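Local coordinates for protein beta-1,3-1,4-glucanase (PDB 5H4R) that hydrolyses mixed-linkage beta-1,3-1,4-glucans as a lichenase of glycoside hydrolase family 5, and is captured here, as an engineered variant, with cellotetraose, at residues 26-35 with 344-354; 279-290 with 328-339. The protein carries 1 engineered substitution. One frame throughout, in Å; residues are numbered along the deposited sequence.

Interaction 1 (26-35 with 344-354)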
# COMPACT_ATOMS: atom_id res chain seq x y z
N PRO A 26 -8.05 -16.15 -17.89
CA PRO A 26 -7.51 -16.05 -19.25
C PRO A 26 -6.06 -16.48 -19.32
O PRO A 26 -5.31 -16.44 -18.34
CB PRO A 26 -7.65 -14.56 -19.57
CG PRO A 26 -7.51 -13.89 -18.25
CD PRO A 26 -8.20 -14.82 -17.26
N GLU A 27 -5.66 -16.89 -20.53
CA GLU A 27 -4.25 -17.11 -20.84
C GLU A 27 -3.65 -15.78 -21.29
O GLU A 27 -3.93 -15.31 -22.40
CB GLU A 27 -4.11 -18.18 -21.92
CG GLU A 27 -4.31 -19.58 -21.40
CD GLU A 27 -3.21 -20.01 -20.44
OE1 GLU A 27 -2.06 -19.54 -20.62
OE2 GLU A 27 -3.49 -20.80 -19.52
N ILE A 28 -2.81 -15.20 -20.44
CA ILE A 28 -2.25 -13.87 -20.67
C ILE A 28 -0.89 -14.04 -21.32
O ILE A 28 -0.04 -14.80 -20.82
CB ILE A 28 -2.10 -13.08 -19.35
CG1 ILE A 28 -3.41 -12.97 -18.54
CG2 ILE A 28 -1.51 -11.68 -19.63
CD1 ILE A 28 -4.33 -11.89 -18.95
N LYS A 29 -0.66 -13.30 -22.41
CA LYS A 29 0.60 -13.31 -23.15
C LYS A 29 1.20 -11.91 -23.09
O LYS A 29 0.85 -11.04 -23.89
CB LYS A 29 0.36 -13.73 -24.60
CG LYS A 29 -0.45 -15.01 -24.74
CD LYS A 29 0.22 -16.20 -24.04
CE LYS A 29 -0.64 -17.46 -24.16
NZ LYS A 29 -0.06 -18.62 -23.42
N ILE A 30 2.10 -11.71 -22.13
CA ILE A 30 2.90 -10.50 -22.01
C ILE A 30 4.36 -10.93 -21.87
O ILE A 30 4.70 -11.65 -20.92
CB ILE A 30 2.49 -9.63 -20.82
CG1 ILE A 30 1.01 -9.21 -20.93
CG2 ILE A 30 3.40 -8.40 -20.74
CD1 ILE A 30 0.48 -8.51 -19.71
N ALA A 31 5.21 -10.48 -22.79
CA ALA A 31 6.62 -10.82 -22.72
C ALA A 31 7.30 -10.16 -21.52
O ALA A 31 7.02 -9.01 -21.18
CB ALA A 31 7.32 -10.39 -24.02
N SER A 32 8.19 -10.90 -20.86
CA SER A 32 8.95 -10.32 -19.76
C SER A 32 9.95 -9.30 -20.30
O SER A 32 10.54 -9.48 -21.37
CB SER A 32 9.69 -11.40 -18.96
OG SER A 32 10.38 -10.83 -17.85
N ARG A 33 10.11 -8.21 -19.57
CA ARG A 33 11.14 -7.23 -19.85
C ARG A 33 12.45 -7.67 -19.19
O ARG A 33 12.48 -8.56 -18.34
CB ARG A 33 10.72 -5.85 -19.33
CG ARG A 33 9.40 -5.30 -19.91
CD ARG A 33 9.45 -5.06 -21.39
NE ARG A 33 10.13 -3.82 -21.72
CZ ARG A 33 9.60 -2.62 -21.49
NH1 ARG A 33 8.38 -2.52 -20.92
NH2 ARG A 33 10.29 -1.55 -21.80
N LYS A 34 13.54 -7.02 -19.58
CA LYS A 34 14.80 -7.25 -18.90
C LYS A 34 14.71 -6.68 -17.50
O LYS A 34 14.40 -5.50 -17.33
CB LYS A 34 15.96 -6.62 -19.66
CG LYS A 34 17.29 -6.82 -19.00
CD LYS A 34 17.72 -8.29 -19.03
CE LYS A 34 19.17 -8.48 -18.59
NZ LYS A 34 19.37 -8.22 -17.13
N ILE A 35 14.95 -7.51 -16.49
CA ILE A 35 14.93 -7.10 -15.10
C ILE A 35 16.36 -7.17 -14.57
O ILE A 35 16.98 -8.25 -14.64
CB ILE A 35 13.99 -7.98 -14.25
CG1 ILE A 35 12.61 -8.18 -14.92
CG2 ILE A 35 13.86 -7.39 -12.84
CD1 ILE A 35 11.93 -6.92 -15.31
N ALA A 344 -5.82 -11.07 -13.31
CA ALA A 344 -4.76 -11.82 -13.97
C ALA A 344 -3.89 -10.89 -14.79
O ALA A 344 -2.66 -10.98 -14.77
CB ALA A 344 -5.36 -12.91 -14.86
N TYR A 345 -4.51 -10.01 -15.58
CA TYR A 345 -3.74 -9.14 -16.46
C TYR A 345 -2.87 -8.19 -15.66
O TYR A 345 -1.68 -8.01 -15.97
CB TYR A 345 -4.68 -8.35 -17.38
CG TYR A 345 -3.91 -7.53 -18.39
CD1 TYR A 345 -3.53 -8.08 -19.60
CD2 TYR A 345 -3.56 -6.22 -18.12
CE1 TYR A 345 -2.81 -7.35 -20.53
CE2 TYR A 345 -2.84 -5.46 -19.06
CZ TYR A 345 -2.47 -6.03 -20.25
OH TYR A 345 -1.76 -5.31 -21.18
N TYR A 346 -3.45 -7.56 -14.63
CA TYR A 346 -2.73 -6.57 -13.84
C TYR A 346 -1.49 -7.20 -13.20
O TYR A 346 -0.39 -6.66 -13.29
CB TYR A 346 -3.67 -5.99 -12.80
CG TYR A 346 -3.19 -4.76 -12.09
CD1 TYR A 346 -2.17 -4.83 -11.14
CD2 TYR A 346 -3.80 -3.54 -12.29
CE1 TYR A 346 -1.76 -3.69 -10.45
CE2 TYR A 346 -3.39 -2.40 -11.61
CZ TYR A 346 -2.37 -2.49 -10.70
OH TYR A 346 -1.97 -1.38 -10.01
N VAL A 347 -1.66 -8.38 -12.59
CA VAL A 347 -0.53 -9.05 -11.94
C VAL A 347 0.53 -9.47 -12.96
O VAL A 347 1.73 -9.31 -12.73
CB VAL A 347 -1.03 -10.23 -11.09
CG1 VAL A 347 0.14 -11.09 -10.60
CG2 VAL A 347 -1.81 -9.71 -9.92
N ARG A 348 0.12 -10.02 -14.11
CA ARG A 348 1.14 -10.40 -15.10
C ARG A 348 1.85 -9.18 -15.69
O ARG A 348 3.08 -9.18 -15.87
CB ARG A 348 0.51 -11.21 -16.23
CG ARG A 348 1.50 -11.58 -17.36
CD ARG A 348 2.70 -12.36 -16.88
NE ARG A 348 3.77 -12.35 -17.87
CZ ARG A 348 5.07 -12.53 -17.59
NH1 ARG A 348 5.46 -12.75 -16.35
NH2 ARG A 348 5.97 -12.49 -18.56
N ALA A 349 1.09 -8.13 -16.02
CA ALA A 349 1.70 -6.91 -16.53
C ALA A 349 2.76 -6.40 -15.56
O ALA A 349 3.84 -5.97 -15.97
CB ALA A 349 0.64 -5.85 -16.78
N ALA A 350 2.46 -6.42 -14.27
CA ALA A 350 3.43 -5.97 -13.28
C ALA A 350 4.63 -6.91 -13.22
O ALA A 350 5.79 -6.46 -13.24
CB ALA A 350 2.73 -5.90 -11.92
N ARG A 351 4.38 -8.21 -13.15
CA ARG A 351 5.48 -9.15 -13.00
C ARG A 351 6.40 -9.11 -14.20
O ARG A 351 7.62 -9.26 -14.06
CB ARG A 351 4.97 -10.58 -12.79
CG ARG A 351 6.08 -11.65 -12.77
CD ARG A 351 7.12 -11.42 -11.65
NE ARG A 351 6.42 -11.46 -10.38
CZ ARG A 351 6.55 -10.58 -9.39
NH1 ARG A 351 7.44 -9.59 -9.43
NH2 ARG A 351 5.79 -10.75 -8.31
N ALA A 352 5.83 -8.94 -15.40
CA ALA A 352 6.65 -8.84 -16.60
C ALA A 352 7.61 -7.65 -16.54
O ALA A 352 8.62 -7.64 -17.23
CB ALA A 352 5.75 -8.71 -17.83
N ARG A 353 7.27 -6.64 -15.74
CA ARG A 353 8.08 -5.45 -15.56
C ARG A 353 8.81 -5.44 -14.22
O ARG A 353 9.34 -4.41 -13.82
CB ARG A 353 7.20 -4.22 -15.71
CG ARG A 353 6.69 -4.04 -17.14
CD ARG A 353 5.52 -3.11 -17.14
NE ARG A 353 4.97 -2.81 -18.46
CZ ARG A 353 4.02 -3.53 -19.07
NH1 ARG A 353 3.52 -4.62 -18.51
NH2 ARG A 353 3.56 -3.16 -20.25
N GLY A 354 8.83 -6.56 -13.52
CA GLY A 354 9.59 -6.72 -12.30
C GLY A 354 8.93 -6.19 -11.06
O GLY A 354 9.61 -6.03 -10.03
O HOH W 1 2.41 -13.83 -20.11
O HOH W 2 9.61 -10.89 -15.05

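Interaction 2 (279-290 with 328-339)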
# COMPACT_ATOMS: atom_id res chain seq x y z
N PHE A 279 -13.35 1.56 -14.14
CA PHE A 279 -13.67 0.17 -13.86
C PHE A 279 -13.38 -0.23 -12.41
O PHE A 279 -14.24 -0.80 -11.73
CB PHE A 279 -12.89 -0.77 -14.79
CG PHE A 279 -13.03 -2.20 -14.44
CD1 PHE A 279 -14.21 -2.88 -14.69
CD2 PHE A 279 -12.00 -2.89 -13.82
CE1 PHE A 279 -14.35 -4.19 -14.33
CE2 PHE A 279 -12.15 -4.21 -13.47
CZ PHE A 279 -13.31 -4.86 -13.73
N ALA A 280 -12.17 0.06 -11.93
CA ALA A 280 -11.65 -0.54 -10.71
C ALA A 280 -12.15 0.12 -9.44
O ALA A 280 -12.40 -0.57 -8.45
CB ALA A 280 -10.14 -0.49 -10.75
N LEU A 281 -12.28 1.44 -9.44
CA LEU A 281 -12.47 2.18 -8.19
C LEU A 281 -13.68 3.10 -8.21
O LEU A 281 -14.34 3.27 -7.18
CB LEU A 281 -11.20 2.96 -7.89
CG LEU A 281 -11.22 3.86 -6.66
CD1 LEU A 281 -11.49 3.07 -5.42
CD2 LEU A 281 -9.87 4.58 -6.56
N GLN A 282 -14.02 3.70 -9.36
CA GLN A 282 -15.21 4.54 -9.44
C GLN A 282 -16.44 3.75 -9.03
O GLN A 282 -16.60 2.58 -9.40
CB GLN A 282 -15.38 5.10 -10.86
CG GLN A 282 -16.44 6.14 -10.94
CD GLN A 282 -16.41 6.90 -12.26
OE1 GLN A 282 -15.85 6.42 -13.25
NE2 GLN A 282 -17.00 8.08 -12.29
N ALA A 283 -17.32 4.38 -8.25
CA ALA A 283 -18.47 3.67 -7.74
C ALA A 283 -19.43 3.37 -8.87
O ALA A 283 -19.57 4.17 -9.80
CB ALA A 283 -19.19 4.48 -6.67
N PRO A 284 -20.15 2.25 -8.79
CA PRO A 284 -20.98 1.84 -9.92
C PRO A 284 -22.16 2.75 -10.17
O PRO A 284 -22.67 2.77 -11.30
CB PRO A 284 -21.41 0.41 -9.55
CG PRO A 284 -21.20 0.30 -8.07
CD PRO A 284 -20.10 1.23 -7.72
N ASN A 285 -22.60 3.54 -9.20
CA ASN A 285 -23.71 4.46 -9.45
C ASN A 285 -23.26 5.88 -9.84
O ASN A 285 -24.11 6.77 -9.93
CB ASN A 285 -24.61 4.54 -8.21
CG ASN A 285 -23.90 5.13 -7.01
OD1 ASN A 285 -22.69 4.95 -6.84
ND2 ASN A 285 -24.65 5.82 -6.15
N GLU A 286 -21.97 6.10 -10.09
CA GLU A 286 -21.50 7.39 -10.57
C GLU A 286 -21.41 7.36 -12.09
O GLU A 286 -20.81 6.44 -12.66
CB GLU A 286 -20.14 7.76 -9.97
CG GLU A 286 -19.89 9.26 -10.28
CD GLU A 286 -18.59 9.80 -9.74
OE1 GLU A 286 -17.65 9.01 -9.47
OE2 GLU A 286 -18.51 11.04 -9.62
N SER A 287 -22.00 8.36 -12.76
CA SER A 287 -21.87 8.47 -14.22
C SER A 287 -20.40 8.39 -14.60
O SER A 287 -19.55 9.06 -14.01
CB SER A 287 -22.47 9.79 -14.73
OG SER A 287 -23.87 9.82 -14.56
N GLY A 288 -20.10 7.59 -15.62
CA GLY A 288 -18.74 7.34 -16.02
C GLY A 288 -18.19 6.00 -15.56
O GLY A 288 -17.22 5.50 -16.15
N SER A 289 -18.80 5.40 -14.55
CA SER A 289 -18.38 4.06 -14.14
C SER A 289 -18.61 3.07 -15.28
O SER A 289 -19.59 3.17 -16.02
CB SER A 289 -19.18 3.63 -12.92
OG SER A 289 -18.89 2.30 -12.56
N VAL A 290 -17.71 2.11 -15.37
CA VAL A 290 -17.91 0.93 -16.20
C VAL A 290 -17.74 -0.31 -15.34
O VAL A 290 -17.01 -0.33 -14.35
CB VAL A 290 -16.96 0.90 -17.42
CG1 VAL A 290 -17.13 2.18 -18.26
CG2 VAL A 290 -15.56 0.72 -17.02
N GLY A 328 -6.85 -3.05 -6.91
CA GLY A 328 -8.00 -3.92 -6.80
C GLY A 328 -9.08 -3.44 -7.74
O GLY A 328 -8.95 -2.39 -8.37
N ALA A 329 -10.14 -4.24 -7.84
CA ALA A 329 -11.35 -3.86 -8.57
C ALA A 329 -12.53 -4.18 -7.67
O ALA A 329 -12.66 -5.31 -7.19
CB ALA A 329 -11.45 -4.59 -9.90
N ARG A 330 -13.35 -3.17 -7.42
CA ARG A 330 -14.51 -3.34 -6.55
C ARG A 330 -15.61 -4.07 -7.30
O ARG A 330 -15.77 -3.94 -8.51
CB ARG A 330 -15.00 -1.99 -6.06
CG ARG A 330 -15.54 -1.08 -7.14
CD ARG A 330 -15.71 0.37 -6.67
NE ARG A 330 -16.80 0.53 -5.70
CZ ARG A 330 -17.08 1.67 -5.08
NH1 ARG A 330 -16.32 2.75 -5.29
NH2 ARG A 330 -18.10 1.76 -4.24
N ASP A 331 -16.39 -4.86 -6.56
CA ASP A 331 -17.52 -5.53 -7.18
C ASP A 331 -18.53 -4.52 -7.68
O ASP A 331 -18.88 -3.56 -6.99
CB ASP A 331 -18.17 -6.49 -6.19
CG ASP A 331 -19.42 -7.13 -6.74
OD1 ASP A 331 -19.38 -7.72 -7.84
OD2 ASP A 331 -20.46 -7.01 -6.08
N LYS A 332 -19.02 -4.74 -8.91
CA LYS A 332 -20.07 -3.91 -9.51
C LYS A 332 -21.15 -4.85 -9.99
O LYS A 332 -21.13 -5.33 -11.12
CB LYS A 332 -19.55 -3.04 -10.64
CG LYS A 332 -18.52 -2.08 -10.11
CD LYS A 332 -17.98 -1.12 -11.18
CE LYS A 332 -17.17 -0.04 -10.54
NZ LYS A 332 -16.68 0.96 -11.52
N ASN A 333 -22.09 -5.13 -9.10
CA ASN A 333 -23.26 -5.92 -9.45
C ASN A 333 -22.88 -7.26 -10.06
O ASN A 333 -23.50 -7.73 -11.01
CB ASN A 333 -24.15 -5.15 -10.40
CG ASN A 333 -24.53 -3.78 -9.84
OD1 ASN A 333 -24.15 -2.76 -10.41
ND2 ASN A 333 -25.28 -3.76 -8.75
N GLY A 334 -21.86 -7.90 -9.50
CA GLY A 334 -21.57 -9.27 -9.88
C GLY A 334 -20.70 -9.47 -11.10
O GLY A 334 -20.84 -10.50 -11.79
N ASN A 335 -19.78 -8.55 -11.36
CA ASN A 335 -18.97 -8.54 -12.57
C ASN A 335 -17.71 -9.39 -12.41
O ASN A 335 -16.59 -8.95 -12.64
CB ASN A 335 -18.63 -7.09 -12.96
CG ASN A 335 -17.79 -6.37 -11.93
OD1 ASN A 335 -17.79 -6.69 -10.74
ND2 ASN A 335 -17.07 -5.34 -12.40
N LEU A 336 -17.93 -10.67 -12.08
CA LEU A 336 -16.83 -11.52 -11.67
C LEU A 336 -15.87 -11.78 -12.83
O LEU A 336 -14.66 -11.68 -12.68
CB LEU A 336 -17.36 -12.85 -11.13
CG LEU A 336 -16.30 -13.85 -10.70
CD1 LEU A 336 -15.41 -13.27 -9.59
CD2 LEU A 336 -16.97 -15.15 -10.24
N GLN A 337 -16.41 -12.16 -14.00
CA GLN A 337 -15.53 -12.49 -15.12
C GLN A 337 -14.62 -11.32 -15.45
O GLN A 337 -13.41 -11.50 -15.71
CB GLN A 337 -16.36 -12.90 -16.33
CG GLN A 337 -15.51 -13.23 -17.53
CD GLN A 337 -14.65 -14.47 -17.29
OE1 GLN A 337 -15.11 -15.48 -16.73
NE2 GLN A 337 -13.40 -14.40 -17.75
N SER A 338 -15.16 -10.09 -15.46
CA SER A 338 -14.32 -8.92 -15.71
C SER A 338 -13.24 -8.76 -14.65
O SER A 338 -12.09 -8.43 -14.96
CB SER A 338 -15.16 -7.65 -15.77
OG SER A 338 -15.97 -7.58 -16.93
N ARG A 339 -13.60 -8.92 -13.37
CA ARG A 339 -12.62 -8.73 -12.32
C ARG A 339 -11.55 -9.83 -12.34
O ARG A 339 -10.39 -9.56 -12.02
CB ARG A 339 -13.32 -8.63 -10.97
CG ARG A 339 -14.20 -7.43 -10.85
CD ARG A 339 -14.39 -7.02 -9.41
NE ARG A 339 -15.15 -8.03 -8.68
CZ ARG A 339 -15.04 -8.30 -7.38
NH1 ARG A 339 -14.19 -7.66 -6.58
NH2 ARG A 339 -15.82 -9.23 -6.87
O HOH W 3 -15.13 -3.54 -11.03

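Interaction 1 (26-35 with 344-354)
Arg348 extends from the helix and takes the carbonyl oxygen of Ile30 with two nitrogens of one side of its guanidinium. Arg348 NH2 lies 2.8 Å from Ile30 O in a fairly straight bond (159°), while Arg348 NE gives a longer, more bent one. Both run in the guanidinium plane, so the paired bonds fix its rotation while Ala352 CB packs over the centre of one face. The side chain of Ile30 packs against the helix beside this grip. With CG1 anti to its carbonyl carbon (chi1 -59°) and the chain extended at chi2 (173°), Ile30 CD1 comes 3.6 Å from CE1 of Tyr345 and also meets Ala349. The other branch, Ile30 CG2, lies 3.8 Å from CB of Ala352. Further toward the N terminus, Ile28 slides past Arg348 in the opposite direction: Ile28 CG2 packs 3.8 Å from Arg348 CG, and its CD1 rests on the backbone and CB of Tyr345. Near the end of the helix the backbone itself is tied down, Arg33 N donating to Ala352 O at 2.8 Å.

A second shell fixes these groups. Water 1 links Ile28 O to Ile30 N and accepts a weak bond from Arg348 NE; water 2 bridges Ser32 OG and Arg351 O. The hydroxyl of Tyr345 bonds to Asp305, and Arg353, lying close to the like-charged Arg33, forms a salt bridge with Asp309 while its NH1 donates to Ala349 O. Gly354, at positive phi, closes the helix as the C-prime residue of a Schellman motif. An irregular N-terminal segment is thus laid along an outer helix, 336-352, of a TIM barrel.

Interaction 2 (279-290 with 328-339)
Lys332 extends from its loop into a cage of oxygens supplied by segment 279-290. Its CB and CG lie against the ring of Pro284, with Lys332 CG 3.9 Å from Pro284 CB. CG stands anti to the carbonyl carbon (chi1 -62°) and the chain is fully extended beyond it, which carries CD past Val290 O and CE close to both Gln282 O and Phe279 O. At the tip, Lys332 NZ lies 2.7 Å from Gln282 O. Ser289 OG, Phe279 O and Val290 O are also within its bonding distance; with three protons for four oxygens, at least one N-H must be shared or the set must alternate. The Phe279 carbonyl is met from above its plane. Cutting the side chain back to an alanine is likely to leave Phe279, Gln282, Ser289 and Val290 without the group that draws the two ends of their loop together.

Arg330 works alongside. Its backbone N donates to Ala280 O, and its side chain, bent at chi3, brings Arg330 NH1 2.8 Å from Leu281 O, at the edge of the guanidinium; CA of Ala283 and CD of Pro284 lie over one face. Nearer the start of helix 336-352, the ring of Phe279 packs obliquely, its CE2 3.7 Å from Ala329 CB and its CE1 against Asn335 ND2 and Ser338 CB. Water 3 joins Phe279 O, Arg330 O and Asn335 ND2, while Asn335 OD1 accepts from Lys332 N and so helps to set the lysine's backbone.

Leu281, whose carbonyl Arg330 holds, has its side chain about 4 Å from a bound glucose unit and belongs to the glycan pocket. The contact therefore joins two loops of the barrel: the one running on from helix 277-280, beyond strand 267-272, and the one leading from strand 322-327 into helix 336-352.

Near the N terminus the chain runs as the irregular segment 26-35 before helix 39-47 and the barrel strands. Interaction 1 closes a very long loop, bringing this segment against the end of helix 336-352 after 308 intervening residues. Within that span, interaction 2 closes a much shorter one of 37 residues, from the end of helix 277-280, through helix 298-316 and strand 322-327, to the start of helix 336-352. The two contacts are nested and do not cross. They share helix 336-352, interaction 2 using its first turn and interaction 1 its last turns; their centres are about 23 Å apart. One joins loops beside the glycan pocket, the other the N-terminal segment to the barrel's exterior.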